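PDB 3K1T: glutamate--cysteine ligase GshA, which probably acts as a ligase joining glutamate to cysteine, the first step of glutathione synthesis. Local coordinates for residues 359-364 against 371-376. Sequence-based numbering, arbitrary orientation.
Sequences RVHTSR and NAPGMH. With SO4 (sulfate ion), chain B.
Thr362 N and His376 O join the two backbones through a nearly straight hydrogen bond of 3.1 Å (173°), just where the strand ends and a type II' turn, Pro373 to His376, leads into the next one. One water bridges the same two segments: it donates to His376 O and accepts from Ser363 N, so the carbonyl is gripped twice. The side chains show how a proline can seat an imidazole. Pro373 CB rests over one face of the His361 ring, 3.8 Å from its centroid and 15° off the normal, a CH-pi contact, while CE1 meets Asn371 O edge-on at 3.3 Å. With CG anti to its own carbonyl carbon (chi1 -68°), the ring reaches across to the proline, and both nitrogens are bonded, ND1 to Glu368 and NE2 to Glu343. A leucine in place of His361 would probably leave both glutamates without their imidazole partner and Pro373 without its flat platform. At the outer margin, Thr362 OG1 approaches His376 CB at 3.3 Å. The extended chain of Arg359 carries its guanidinium to a sulfate, where NH2 bonds to sulfate O1 at 2.9 Å, and also salt-bridges Asp49. The contact thus closes the loop between antiparallel strands 352-361 and 377-381 at the surface, with strand 340-349 flanking 352-361 in the same sheet.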
# COMPACT_ATOMS: atom_id res chain seq x y z
N ARG A 359 -20.88 9.77 7.29
CA ARG A 359 -21.61 10.22 8.47
C ARG A 359 -23.08 10.31 8.07
O ARG A 359 -23.44 11.16 7.25
CB ARG A 359 -21.15 11.60 8.93
CG ARG A 359 -19.63 11.73 9.22
CD ARG A 359 -19.29 13.14 9.67
NE ARG A 359 -17.84 13.41 9.55
CZ ARG A 359 -16.91 12.92 10.37
NH1 ARG A 359 -17.25 12.21 11.43
NH2 ARG A 359 -15.61 13.17 10.15
N VAL A 360 -23.90 9.44 8.65
CA VAL A 360 -25.31 9.36 8.35
C VAL A 360 -26.02 10.09 9.49
O VAL A 360 -25.99 9.64 10.65
CB VAL A 360 -25.79 7.89 8.18
CG1 VAL A 360 -27.34 7.79 7.89
CG2 VAL A 360 -24.99 7.13 7.10
N HIS A 361 -26.58 11.23 9.17
CA HIS A 361 -27.22 12.11 10.17
C HIS A 361 -28.30 11.38 10.97
O HIS A 361 -29.15 10.68 10.40
CB HIS A 361 -27.88 13.34 9.52
CG HIS A 361 -26.92 14.32 8.91
ND1 HIS A 361 -27.21 15.67 8.84
CD2 HIS A 361 -25.74 14.15 8.28
CE1 HIS A 361 -26.24 16.28 8.18
NE2 HIS A 361 -25.31 15.39 7.88
N THR A 362 -28.27 11.55 12.29
CA THR A 362 -29.34 11.02 13.15
C THR A 362 -30.56 11.95 13.18
O THR A 362 -31.66 11.49 13.36
CB THR A 362 -28.86 10.75 14.59
OG1 THR A 362 -28.29 11.95 15.11
CG2 THR A 362 -27.78 9.68 14.63
N SER A 363 -30.38 13.25 13.02
CA SER A 363 -31.50 14.17 12.89
C SER A 363 -32.19 13.99 11.54
O SER A 363 -31.59 13.49 10.58
CB SER A 363 -31.05 15.62 13.02
OG SER A 363 -30.54 15.88 14.32
N ARG A 364 -33.44 14.43 11.48
CA ARG A 364 -34.28 14.27 10.27
C ARG A 364 -35.06 15.46 9.67
O ARG A 364 -36.01 15.20 8.93
CB ARG A 364 -35.34 13.21 10.54
CG ARG A 364 -34.80 11.83 10.71
CD ARG A 364 -34.41 11.29 9.39
NE ARG A 364 -34.02 9.92 9.56
CZ ARG A 364 -32.82 9.55 9.95
NH1 ARG A 364 -31.88 10.44 10.15
NH2 ARG A 364 -32.59 8.28 10.11
N ASN A 371 -27.29 21.65 7.60
CA ASN A 371 -26.72 21.56 8.97
C ASN A 371 -25.52 20.61 9.05
O ASN A 371 -25.56 19.49 8.52
CB ASN A 371 -27.79 21.07 9.98
CG ASN A 371 -29.01 22.03 10.12
OD1 ASN A 371 -28.90 23.22 9.91
ND2 ASN A 371 -30.18 21.47 10.47
N ALA A 372 -24.47 21.03 9.76
CA ALA A 372 -23.31 20.17 10.02
C ALA A 372 -23.77 19.16 11.07
O ALA A 372 -24.50 19.53 11.97
CB ALA A 372 -22.12 21.01 10.53
N PRO A 373 -23.41 17.87 10.93
CA PRO A 373 -23.97 16.89 11.87
C PRO A 373 -23.31 16.88 13.27
O PRO A 373 -23.90 16.35 14.22
CB PRO A 373 -23.69 15.56 11.17
CG PRO A 373 -22.47 15.81 10.40
CD PRO A 373 -22.67 17.21 9.86
N GLY A 374 -22.11 17.44 13.39
CA GLY A 374 -21.37 17.32 14.66
C GLY A 374 -21.21 15.86 15.05
O GLY A 374 -20.77 15.03 14.25
N MSE A 375 -21.62 15.54 16.28
CA MSE A 375 -21.58 14.18 16.82
C MSE A 375 -22.81 13.38 16.50
O MSE A 375 -22.87 12.21 16.79
CB MSE A 375 -21.51 14.24 18.35
CG MSE A 375 -20.26 14.90 18.88
SE MSE A 375 -18.69 13.89 18.26
CE MSE A 375 -19.17 12.04 18.77
N HIS A 376 -23.83 14.03 15.93
CA HIS A 376 -25.11 13.39 15.68
C HIS A 376 -25.14 12.64 14.33
O HIS A 376 -25.79 13.07 13.35
CB HIS A 376 -26.22 14.44 15.77
CG HIS A 376 -26.25 15.13 17.10
ND1 HIS A 376 -25.70 16.38 17.30
CD2 HIS A 376 -26.68 14.71 18.31
CE1 HIS A 376 -25.83 16.72 18.58
NE2 HIS A 376 -26.43 15.72 19.21
S SO4 B . -12.66 12.12 12.04
O1 SO4 B . -13.98 11.55 11.91
O2 SO4 B . -11.95 11.31 11.11
O3 SO4 B . -12.62 13.51 11.62
O4 SO4 B . -12.14 11.96 13.42
O HOH W 1 -27.77 14.77 12.50